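Local atomic coordinates of peptidoglycan-recognition protein LB (PDB entry 7NSZ), a protein that cleaves the amide bond between N-acetylmuramic acid and L-alanine in bacterial peptidoglycan, using one zinc ion, and so probably scavenges immune-active peptidoglycan. Residues P147-Q156 / F168-H179. The protein carries 1 engineered substitution. Sequence-based numbering, arbitrary orientation.
Sequences PAYKLLGHRQ and FAEISSWPHFTH. With ZN (zinc ion), chain B; EPE (4-(2-hydroxyethyl)-1-piperazine ethanesulfonic acid), chain C.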
loop_
_atom_site.group_PDB
_atom_site.type_symbol
_atom_site.label_atom_id
_atom_site.label_comp_id
_atom_site.label_asym_id
_atom_site.label_seq_id
_atom_site.Cartn_x
_atom_site.Cartn_y
_atom_site.Cartn_z
ATOM N N PRO A 147 7.854 11.842 -10.357
ATOM C CA PRO A 147 7.462 13.108 -9.751
ATOM C C PRO A 147 6.072 13.606 -10.167
ATOM O O PRO A 147 5.514 14.311 -9.403
ATOM C CB PRO A 147 8.539 14.114 -10.207
ATOM C CG PRO A 147 9.208 13.458 -11.383
ATOM C CD PRO A 147 9.053 11.959 -11.198
ATOM N N ALA A 148 5.569 13.150 -11.303
ATOM C CA ALA A 148 4.186 13.409 -11.767
ATOM C C ALA A 148 3.294 12.178 -11.603
ATOM O O ALA A 148 2.342 11.986 -12.394
ATOM C CB ALA A 148 4.207 13.843 -13.207
ATOM N N TYR A 149 3.509 11.432 -10.519
ATOM C CA TYR A 149 2.683 10.226 -10.274
ATOM C C TYR A 149 1.202 10.606 -10.219
ATOM O O TYR A 149 0.803 11.704 -9.786
ATOM C CB TYR A 149 3.179 9.494 -9.020
ATOM C CG TYR A 149 2.922 10.231 -7.745
ATOM C CD1 TYR A 149 1.771 10.039 -7.006
ATOM C CD2 TYR A 149 3.836 11.162 -7.259
ATOM C CE1 TYR A 149 1.495 10.769 -5.878
ATOM C CE2 TYR A 149 3.583 11.877 -6.101
ATOM C CZ TYR A 149 2.424 11.667 -5.384
ATOM O OH TYR A 149 2.111 12.341 -4.231
ATOM N N LYS A 150 0.389 9.610 -10.542
ATOM C CA LYS A 150 -1.064 9.689 -10.309
ATOM C C LYS A 150 -1.430 8.852 -9.092
ATOM O O LYS A 150 -0.977 7.661 -9.010
ATOM C CB LYS A 150 -1.874 9.240 -11.512
ATOM C CG LYS A 150 -1.766 10.230 -12.663
ATOM C CD LYS A 150 -2.341 9.721 -13.964
ATOM C CE LYS A 150 -2.101 10.705 -15.082
ATOM N NZ LYS A 150 -0.802 10.455 -15.760
ATOM N N LEU A 151 -2.200 9.404 -8.186
ATOM C CA LEU A 151 -2.685 8.744 -6.963
ATOM C C LEU A 151 -4.108 8.229 -7.186
ATOM O O LEU A 151 -5.006 9.053 -7.565
ATOM C CB LEU A 151 -2.596 9.730 -5.780
ATOM C CG LEU A 151 -3.108 9.194 -4.454
ATOM C CD1 LEU A 151 -2.075 8.239 -3.853
ATOM C CD2 LEU A 151 -3.388 10.353 -3.521
ATOM N N LEU A 152 -4.339 6.942 -6.880
ATOM C CA LEU A 152 -5.670 6.303 -7.057
ATOM C C LEU A 152 -6.007 5.443 -5.856
ATOM O O LEU A 152 -5.108 5.023 -5.134
ATOM C CB LEU A 152 -5.645 5.386 -8.285
ATOM C CG LEU A 152 -5.285 5.998 -9.611
ATOM C CD1 LEU A 152 -5.034 4.884 -10.643
ATOM C CD2 LEU A 152 -6.376 6.952 -10.105
ATOM N N GLY A 153 -7.266 5.230 -5.577
ATOM C CA GLY A 153 -7.702 4.144 -4.718
ATOM C C GLY A 153 -7.984 2.915 -5.557
ATOM O O GLY A 153 -8.312 2.998 -6.745
ATOM N N HIS A 154 -7.867 1.765 -4.937
ATOM C CA HIS A 154 -8.169 0.481 -5.602
ATOM C C HIS A 154 -9.526 0.477 -6.302
ATOM O O HIS A 154 -9.588 -0.005 -7.425
ATOM C CB HIS A 154 -8.048 -0.601 -4.558
ATOM C CG HIS A 154 -8.049 -2.014 -5.039
ATOM N ND1 HIS A 154 -7.976 -3.064 -4.177
ATOM C CD2 HIS A 154 -8.263 -2.569 -6.247
ATOM C CE1 HIS A 154 -8.084 -4.194 -4.847
ATOM N NE2 HIS A 154 -8.210 -3.936 -6.108
ATOM N N ARG A 155 -10.530 1.079 -5.672
ATOM C CA ARG A 155 -11.916 1.075 -6.217
ATOM C C ARG A 155 -11.938 1.777 -7.573
ATOM O O ARG A 155 -12.962 1.589 -8.267
ATOM C CB ARG A 155 -12.855 1.745 -5.226
ATOM C CG ARG A 155 -12.523 3.186 -4.916
ATOM C CD ARG A 155 -13.672 3.963 -4.270
ATOM N NE ARG A 155 -14.024 3.346 -3.007
ATOM C CZ ARG A 155 -15.072 3.697 -2.262
ATOM N NH1 ARG A 155 -15.786 4.747 -2.630
ATOM N NH2 ARG A 155 -15.373 3.059 -1.161
ATOM N N GLN A 156 -10.995 2.602 -7.978
ATOM C CA GLN A 156 -11.006 3.273 -9.285
ATOM C C GLN A 156 -10.585 2.347 -10.406
ATOM O O GLN A 156 -10.825 2.723 -11.575
ATOM C CB GLN A 156 -10.120 4.507 -9.205
ATOM C CG GLN A 156 -10.710 5.542 -8.269
ATOM C CD GLN A 156 -9.791 6.716 -8.123
ATOM O OE1 GLN A 156 -8.854 6.739 -7.307
ATOM N NE2 GLN A 156 -9.972 7.751 -8.916
ATOM N N PHE A 168 -11.132 6.718 1.149
ATOM C CA PHE A 168 -11.218 7.183 -0.242
ATOM C C PHE A 168 -11.429 8.720 -0.262
ATOM O O PHE A 168 -10.818 9.446 -1.036
ATOM C CB PHE A 168 -12.295 6.449 -1.037
ATOM C CG PHE A 168 -12.171 6.812 -2.497
ATOM C CD1 PHE A 168 -11.097 6.381 -3.247
ATOM C CD2 PHE A 168 -13.170 7.522 -3.162
ATOM C CE1 PHE A 168 -10.948 6.720 -4.575
ATOM C CE2 PHE A 168 -13.016 7.844 -4.497
ATOM C CZ PHE A 168 -11.939 7.426 -5.219
ATOM N N ALA A 169 -12.377 9.205 0.552
ATOM C CA ALA A 169 -12.647 10.660 0.591
ATOM C C ALA A 169 -11.400 11.397 1.056
ATOM O O ALA A 169 -11.084 12.493 0.531
ATOM C CB ALA A 169 -13.841 10.941 1.479
ATOM N N GLU A 170 -10.657 10.855 2.007
ATOM C CA GLU A 170 -9.416 11.472 2.477
ATOM C C GLU A 170 -8.417 11.563 1.319
ATOM O O GLU A 170 -7.817 12.622 1.120
ATOM C CB GLU A 170 -8.869 10.647 3.648
ATOM C CG GLU A 170 -7.465 11.029 4.107
ATOM C CD GLU A 170 -7.237 12.428 4.634
ATOM O OE1 GLU A 170 -8.212 13.012 5.209
ATOM O OE2 GLU A 170 -6.088 12.906 4.570
ATOM N N ILE A 171 -8.117 10.441 0.646
ATOM C CA ILE A 171 -7.038 10.480 -0.370
ATOM C C ILE A 171 -7.461 11.349 -1.543
ATOM O O ILE A 171 -6.622 11.854 -2.284
ATOM C CB ILE A 171 -6.568 9.082 -0.859
ATOM C CG1 ILE A 171 -7.624 8.353 -1.694
ATOM C CG2 ILE A 171 -6.110 8.276 0.349
ATOM C CD1 ILE A 171 -7.125 7.026 -2.301
ATOM N N SER A 172 -8.788 11.508 -1.699
ATOM C CA SER A 172 -9.314 12.430 -2.743
ATOM C C SER A 172 -8.833 13.854 -2.490
ATOM O O SER A 172 -8.870 14.640 -3.442
ATOM C CB SER A 172 -10.799 12.395 -2.910
ATOM O OG SER A 172 -11.282 11.085 -3.211
ATOM N N SER A 173 -8.355 14.160 -1.291
ATOM C CA SER A 173 -7.868 15.530 -0.977
ATOM C C SER A 173 -6.348 15.612 -1.062
ATOM O O SER A 173 -5.799 16.666 -0.713
ATOM C CB SER A 173 -8.326 15.920 0.397
ATOM O OG SER A 173 -7.562 15.280 1.419
ATOM N N TRP A 174 -5.642 14.503 -1.340
ATOM C CA TRP A 174 -4.175 14.505 -1.412
ATOM C C TRP A 174 -3.703 15.051 -2.752
ATOM O O TRP A 174 -4.344 14.900 -3.797
ATOM C CB TRP A 174 -3.596 13.099 -1.184
ATOM C CG TRP A 174 -3.787 12.559 0.193
ATOM C CD1 TRP A 174 -4.557 13.086 1.192
ATOM C CD2 TRP A 174 -3.301 11.308 0.686
ATOM N NE1 TRP A 174 -4.527 12.271 2.279
ATOM C CE2 TRP A 174 -3.755 11.174 2.010
ATOM C CE3 TRP A 174 -2.445 10.322 0.156
ATOM C CZ2 TRP A 174 -3.464 10.064 2.802
ATOM C CZ3 TRP A 174 -2.153 9.229 0.935
ATOM C CH2 TRP A 174 -2.638 9.105 2.235
ATOM N N PRO A 175 -2.471 15.594 -2.760
ATOM C CA PRO A 175 -1.788 15.896 -4.006
ATOM C C PRO A 175 -1.803 14.692 -4.953
ATOM O O PRO A 175 -1.586 13.543 -4.552
ATOM C CB PRO A 175 -0.332 16.227 -3.623
ATOM C CG PRO A 175 -0.340 16.436 -2.142
ATOM C CD PRO A 175 -1.622 15.851 -1.589
ATOM N N HIS A 176 -1.980 14.980 -6.208
ATOM C CA HIS A 176 -1.801 14.021 -7.323
ATOM C C HIS A 176 -3.008 13.085 -7.462
ATOM O O HIS A 176 -2.982 12.267 -8.387
ATOM C CB HIS A 176 -0.503 13.206 -7.174
ATOM C CG HIS A 176 0.745 14.015 -7.291
ATOM N ND1 HIS A 176 1.615 13.835 -8.316
ATOM C CD2 HIS A 176 1.253 15.001 -6.510
ATOM C CE1 HIS A 176 2.642 14.695 -8.170
ATOM N NE2 HIS A 176 2.421 15.408 -7.075
ATOM N N PHE A 177 -4.026 13.190 -6.631
ATOM C CA PHE A 177 -5.253 12.388 -6.799
ATOM C C PHE A 177 -5.858 12.706 -8.150
ATOM O O PHE A 177 -5.889 13.891 -8.565
ATOM C CB PHE A 177 -6.245 12.697 -5.691
ATOM C CG PHE A 177 -7.509 11.906 -5.867
ATOM C CD1 PHE A 177 -7.575 10.551 -5.542
ATOM C CD2 PHE A 177 -8.640 12.522 -6.393
ATOM C CE1 PHE A 177 -8.726 9.825 -5.792
ATOM C CE2 PHE A 177 -9.792 11.779 -6.626
ATOM C CZ PHE A 177 -9.842 10.449 -6.289
ATOM N N THR A 178 -6.326 11.693 -8.839
ATOM C CA THR A 178 -6.994 11.915 -10.124
ATOM C C THR A 178 -8.061 10.876 -10.384
ATOM O O THR A 178 -8.187 9.879 -9.666
ATOM C CB THR A 178 -5.979 11.935 -11.264
ATOM O OG1 THR A 178 -6.570 12.442 -12.465
ATOM C CG2 THR A 178 -5.387 10.571 -11.542
ATOM N N HIS A 179 -8.916 11.178 -11.364
ATOM C CA HIS A 179 -9.921 10.237 -11.899
ATOM C C HIS A 179 -9.491 9.761 -13.279
ATOM O O HIS A 179 -9.117 10.558 -14.127
ATOM C CB HIS A 179 -11.325 10.842 -11.913
ATOM C CG HIS A 179 -11.941 10.933 -10.581
ATOM N ND1 HIS A 179 -12.672 9.940 -10.006
ATOM C CD2 HIS A 179 -11.906 11.943 -9.691
ATOM C CE1 HIS A 179 -13.117 10.353 -8.826
ATOM N NE2 HIS A 179 -12.623 11.588 -8.603
HETATM ZN ZN ZN B . -7.345 -2.841 -2.222
HETATM N N1 EPE C . -15.060 3.703 -11.136
HETATM C C2 EPE C . -16.535 3.574 -11.075
HETATM C C3 EPE C . -16.961 2.350 -10.295
HETATM N N4 EPE C . -16.314 1.127 -10.802
HETATM C C5 EPE C . -14.866 1.287 -10.843
HETATM C C6 EPE C . -14.483 2.471 -11.686
HETATM C C7 EPE C . -16.709 -0.042 -9.996
HETATM C C8 EPE C . -16.629 -1.378 -10.710
HETATM O O8 EPE C . -15.517 -1.554 -11.581
HETATM C C9 EPE C . -14.636 4.884 -11.913
HETATM C C10 EPE C . -13.177 5.242 -11.594
HETATM S S EPE C . -12.734 6.867 -12.119
HETATM O O1S EPE C . -11.444 7.158 -11.501
HETATM O O2S EPE C . -13.750 7.786 -11.476
HETATM O O3S EPE C . -12.696 6.914 -13.543
HETATM O O HOH W 1 -0.112 12.282 -2.714
#
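Tyr149 has its CG between the backbone N and the carbonyl carbon (chi1 69°), and the ring lies over that of His176. The two form an offset stack, with planes 3° apart and centroids 3.9 Å apart. The imidazole is fixed in rotation as well: His176 ND1 donates to Tyr149 O at 2.7 Å, in the ring plane and on a lone pair of the carbonyl. A water links Tyr149 OH to Pro175 O. Next to the stack, Leu151 N donates to His176 O, and Thr178 N to Leu151 O, a single beta bridge. Leu151 CD2 packs on Trp174 CB at 3.6 Å.

At the other end, the Gln156 chain runs extended beyond CG, and its amide is held at both ends, OE1 and NE2. Gln156 OE1 accepts from Gly153 N at 2.8 Å, while NE2 donates to Thr178 O at 2.9 Å and to a sulfonate oxygen of the bound buffer molecule. A leucine here would probably leave Gly153 N and Thr178 O without these partners. Arg155 CD sits over the face of the Phe168 ring, 3.6 Å from its centroid; Arg155 NH2 donates a hydrogen bond to Glu161 O. His154, beside Arg155, binds zinc with His44 and Cys162. Strand 149-153 is one of the two outermost strands of the mixed sheet. It runs parallel to strand 38-45 on one edge; on the other the loop 176-178 adds only the single bridge of Leu151 with Phe177, while helix 126-142 packs against Tyr149 and Trp174.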